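Local coordinates for protein major allergen Alt a 1 (Alternaria alternata, PDB 3V0R) that may bind plant-host thaumatin-like proteins and inhibit their beta-glucanase activity, acting as a secreted, disulfide-linked homodimer, at residues F73-K85 with T93-R105. Sequence-based numbering, arbitrary orientation.
Sequences FSFDSDRSGLLLK and TYVATATLPNYCR. With 0FU (2,5,6-triaminopyrimidin-4-ol), chain J.
Antiparallel pairing of neighbouring strands in a beta hairpin joins Leu82 and Leu84 to Ala98 and Ala96, within the barrel wall of Alt a 1. The ladder is regular: Leu82 N donates to Ala98 O at 2.8 Å and Leu84 N to Ala96 O at 2.9 Å, each answered by a longer return bond. Between them, at the non-hydrogen-bonded pairs, CA-H groups such as that of Thr97 rest against carbonyl oxygens of the partner strand.

Side chains alternate between the faces. Leu82 and Leu84 point inward with Ala96 and Ala98, toward Phe36 and Ile38 of strand 33-40 and Ile124 of strand 114-128. On the other face, Leu83 has CG anti to its backbone N (chi1 171°), which brings CD1 over the neighbouring strand to Thr97 CG2 at 3.7 Å; further along, Lys85 CG lies 3.7 Å from Thr93 CG2.

Strands 72-76, 81-87 and 93-106, adjacent in sequence and in the sheet, form an antiparallel meander in the beta-barrel, so a second, tighter hairpin precedes this one. Its turn closes with a G1 bulge, Ser80 and Gly81 both facing Asp76, while Arg79 grips the Asp78 carboxylate side-on with NE and NH2.

The backbone bonds reach the bulge itself, where Leu100 N donates to Ser80 O at 2.9 Å, and Leu100 CD1 packs obliquely against Phe75 CE1 and also meets Leu82 CB. Asn102 ND2 bonds almost straight (167°) to Leu100 O, which fixes the amide; the same nitrogen adds a weak bond to Ser80 OG. A water links Arg79 O with Thr99 OG1. At the far end, NAB of the bound triaminopyrimidinol sits at the edge of the Tyr94 ring, near its plane, and meets Tyr94 OH at 2.5 Å, unusually short for a hydrogen bond, so the exact length is doubtful.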
# COMPACT_ATOMS: atom_id res chain seq x y z
N PHE A 73 -0.13 17.25 2.83
CA PHE A 73 0.76 18.18 2.17
C PHE A 73 0.10 18.89 0.99
O PHE A 73 -0.88 18.42 0.45
CB PHE A 73 2.05 17.49 1.73
CG PHE A 73 1.92 16.71 0.44
CD1 PHE A 73 1.38 15.48 0.43
CD2 PHE A 73 2.40 17.24 -0.77
CE1 PHE A 73 1.31 14.70 -0.74
CE2 PHE A 73 2.33 16.49 -1.95
CZ PHE A 73 1.78 15.22 -1.94
N SER A 74 0.69 20.03 0.61
CA SER A 74 0.33 20.75 -0.55
C SER A 74 1.60 21.23 -1.25
O SER A 74 2.63 21.34 -0.60
CB SER A 74 -0.52 21.96 -0.11
OG SER A 74 -1.07 22.66 -1.21
N PHE A 75 1.56 21.48 -2.55
CA PHE A 75 2.74 21.88 -3.31
C PHE A 75 2.39 23.05 -4.16
O PHE A 75 1.29 23.10 -4.75
CB PHE A 75 3.25 20.69 -4.15
CG PHE A 75 4.70 20.73 -4.52
CD1 PHE A 75 5.68 20.61 -3.54
CD2 PHE A 75 5.09 20.87 -5.81
CE1 PHE A 75 7.03 20.69 -3.88
CE2 PHE A 75 6.44 20.95 -6.17
CZ PHE A 75 7.41 20.87 -5.19
N ASP A 76 3.31 24.03 -4.28
CA ASP A 76 3.22 25.09 -5.27
C ASP A 76 4.30 24.82 -6.28
O ASP A 76 5.45 25.08 -6.03
CB ASP A 76 3.46 26.46 -4.59
CG ASP A 76 2.22 26.98 -3.85
OD1 ASP A 76 1.12 26.40 -3.92
OD2 ASP A 76 2.34 28.03 -3.19
N SER A 77 3.94 24.32 -7.45
CA SER A 77 4.95 23.91 -8.38
C SER A 77 5.70 25.09 -8.96
O SER A 77 6.85 24.92 -9.31
CB SER A 77 4.37 23.05 -9.52
OG SER A 77 3.37 23.80 -10.21
N ASP A 78 5.12 26.30 -8.98
CA ASP A 78 5.83 27.46 -9.51
C ASP A 78 7.12 27.81 -8.71
O ASP A 78 8.02 28.41 -9.25
CB ASP A 78 4.90 28.73 -9.55
CG ASP A 78 4.43 29.20 -8.10
OD1 ASP A 78 4.59 28.50 -7.13
OD2 ASP A 78 3.91 30.32 -7.96
N ARG A 79 7.21 27.43 -7.45
CA ARG A 79 8.32 27.82 -6.59
C ARG A 79 8.94 26.60 -5.90
O ARG A 79 9.76 26.75 -4.99
CB ARG A 79 7.81 28.82 -5.56
CG ARG A 79 6.83 28.20 -4.58
CD ARG A 79 6.04 29.22 -3.77
NE ARG A 79 5.03 29.83 -4.60
CZ ARG A 79 4.07 30.67 -4.18
NH1 ARG A 79 3.96 31.04 -2.91
NH2 ARG A 79 3.20 31.17 -5.06
N SER A 80 8.54 25.40 -6.32
CA SER A 80 8.92 24.16 -5.65
C SER A 80 8.69 24.26 -4.18
O SER A 80 9.52 23.82 -3.38
CB SER A 80 10.39 23.82 -5.94
OG SER A 80 10.53 23.52 -7.32
N GLY A 81 7.54 24.78 -3.78
CA GLY A 81 7.29 25.01 -2.40
C GLY A 81 6.38 23.98 -1.78
O GLY A 81 5.33 23.70 -2.30
N LEU A 82 6.83 23.39 -0.71
CA LEU A 82 6.09 22.41 0.04
C LEU A 82 5.45 23.01 1.28
O LEU A 82 6.09 23.78 1.98
CB LEU A 82 7.07 21.33 0.53
CG LEU A 82 6.51 20.26 1.46
CD1 LEU A 82 5.54 19.32 0.78
CD2 LEU A 82 7.61 19.40 2.10
N LEU A 83 4.23 22.59 1.58
CA LEU A 83 3.54 22.92 2.81
C LEU A 83 3.03 21.61 3.43
O LEU A 83 2.48 20.78 2.76
CB LEU A 83 2.34 23.80 2.48
CG LEU A 83 1.34 24.11 3.57
CD1 LEU A 83 1.98 24.84 4.70
CD2 LEU A 83 0.12 24.94 3.05
N LEU A 84 3.34 21.41 4.70
CA LEU A 84 2.85 20.26 5.48
C LEU A 84 1.90 20.73 6.55
O LEU A 84 2.06 21.82 7.07
CB LEU A 84 4.03 19.55 6.15
CG LEU A 84 5.11 18.94 5.27
CD1 LEU A 84 6.32 18.48 6.11
CD2 LEU A 84 4.50 17.73 4.52
N LYS A 85 0.94 19.89 6.93
CA LYS A 85 0.05 20.17 7.99
C LYS A 85 -0.18 18.94 8.83
O LYS A 85 -0.39 17.85 8.30
CB LYS A 85 -1.26 20.63 7.41
CG LYS A 85 -2.32 20.87 8.44
CD LYS A 85 -3.63 21.35 7.84
CE LYS A 85 -4.35 20.26 7.07
NZ LYS A 85 -5.72 20.69 6.62
N THR A 93 -2.80 22.66 15.52
CA THR A 93 -2.39 22.26 14.21
C THR A 93 -1.04 22.86 13.95
O THR A 93 -0.82 24.04 14.24
CB THR A 93 -3.40 22.78 13.14
OG1 THR A 93 -4.65 22.08 13.28
CG2 THR A 93 -2.89 22.53 11.72
N TYR A 94 -0.11 22.07 13.41
CA TYR A 94 1.20 22.57 12.99
C TYR A 94 1.22 22.68 11.51
O TYR A 94 0.59 21.88 10.83
CB TYR A 94 2.31 21.62 13.38
CG TYR A 94 2.46 21.31 14.83
CD1 TYR A 94 2.25 22.28 15.78
CD2 TYR A 94 2.89 20.06 15.26
CE1 TYR A 94 2.36 21.97 17.14
CE2 TYR A 94 3.02 19.76 16.63
CZ TYR A 94 2.77 20.72 17.54
OH TYR A 94 2.91 20.47 18.89
N VAL A 95 1.93 23.68 10.98
CA VAL A 95 2.24 23.79 9.58
C VAL A 95 3.71 24.00 9.40
O VAL A 95 4.42 24.31 10.37
CB VAL A 95 1.46 24.89 8.82
CG1 VAL A 95 -0.03 24.63 8.85
CG2 VAL A 95 1.77 26.28 9.40
N ALA A 96 4.24 23.72 8.20
CA ALA A 96 5.64 23.88 7.96
C ALA A 96 5.87 24.07 6.48
O ALA A 96 5.14 23.47 5.67
CB ALA A 96 6.48 22.66 8.43
N THR A 97 6.92 24.81 6.12
CA THR A 97 7.18 25.02 4.71
C THR A 97 8.62 24.85 4.36
O THR A 97 9.50 25.02 5.17
CB THR A 97 6.72 26.45 4.20
OG1 THR A 97 7.52 27.48 4.80
CG2 THR A 97 5.20 26.71 4.42
N ALA A 98 8.85 24.59 3.06
CA ALA A 98 10.19 24.58 2.50
C ALA A 98 10.20 24.69 1.01
O ALA A 98 9.18 24.54 0.37
CB ALA A 98 10.91 23.24 2.90
N THR A 99 11.36 24.93 0.44
CA THR A 99 11.63 24.81 -0.97
C THR A 99 12.33 23.47 -1.14
O THR A 99 13.25 23.14 -0.37
CB THR A 99 12.57 25.95 -1.50
OG1 THR A 99 11.91 27.23 -1.39
CG2 THR A 99 12.89 25.72 -2.97
N LEU A 100 11.93 22.71 -2.16
CA LEU A 100 12.59 21.40 -2.44
C LEU A 100 13.29 21.53 -3.79
O LEU A 100 12.71 21.34 -4.82
CB LEU A 100 11.55 20.30 -2.47
CG LEU A 100 10.59 20.16 -1.34
CD1 LEU A 100 9.77 18.89 -1.44
CD2 LEU A 100 11.30 20.16 0.04
N PRO A 101 14.58 21.90 -3.78
CA PRO A 101 15.27 22.14 -5.05
C PRO A 101 15.35 20.84 -5.83
O PRO A 101 15.62 19.76 -5.25
CB PRO A 101 16.67 22.55 -4.64
CG PRO A 101 16.63 22.81 -3.17
CD PRO A 101 15.46 22.11 -2.62
N ASN A 102 15.10 20.96 -7.12
CA ASN A 102 15.14 19.77 -7.95
C ASN A 102 15.55 20.06 -9.39
O ASN A 102 15.56 21.23 -9.82
CB ASN A 102 13.78 19.12 -7.87
CG ASN A 102 12.68 19.97 -8.46
OD1 ASN A 102 12.45 19.90 -9.64
ND2 ASN A 102 12.07 20.83 -7.66
N TYR A 103 15.92 19.02 -10.12
CA TYR A 103 16.31 19.13 -11.51
C TYR A 103 15.44 18.21 -12.36
O TYR A 103 15.25 17.02 -11.95
CB TYR A 103 17.78 18.72 -11.63
CG TYR A 103 18.28 18.85 -13.04
CD1 TYR A 103 18.43 20.11 -13.62
CD2 TYR A 103 18.60 17.73 -13.79
CE1 TYR A 103 18.88 20.24 -14.94
CE2 TYR A 103 19.06 17.85 -15.11
CZ TYR A 103 19.19 19.11 -15.67
OH TYR A 103 19.62 19.20 -16.97
N CYS A 104 14.86 18.72 -13.45
CA CYS A 104 14.04 17.94 -14.35
C CYS A 104 14.77 17.61 -15.63
O CYS A 104 15.48 18.45 -16.21
CB CYS A 104 12.72 18.66 -14.75
SG CYS A 104 11.73 19.20 -13.32
N ARG A 105 14.59 16.39 -16.12
CA ARG A 105 15.22 16.01 -17.41
C ARG A 105 14.26 15.05 -18.12
O ARG A 105 13.42 14.38 -17.46
CB ARG A 105 16.60 15.36 -17.13
CG ARG A 105 16.55 13.88 -16.81
CD ARG A 105 17.93 13.27 -16.48
NE ARG A 105 18.75 12.85 -17.67
CZ ARG A 105 19.97 13.32 -18.04
NH1 ARG A 105 20.54 12.80 -19.13
NH2 ARG A 105 20.62 14.28 -17.34
C4 0FU J . 4.04 15.15 21.38
N3 0FU J . 4.34 15.79 22.54
C2 0FU J . 4.17 17.13 22.69
NAA 0FU J . 4.48 17.70 23.86
N1 0FU J . 3.67 17.89 21.69
C6 0FU J . 3.36 17.30 20.50
NAB 0FU J . 2.88 18.03 19.52
C5 0FU J . 3.53 15.90 20.31
NAC 0FU J . 3.22 15.27 19.15
O4 0FU J . 4.21 13.79 21.20
O HOH W 1 11.21 28.68 -3.67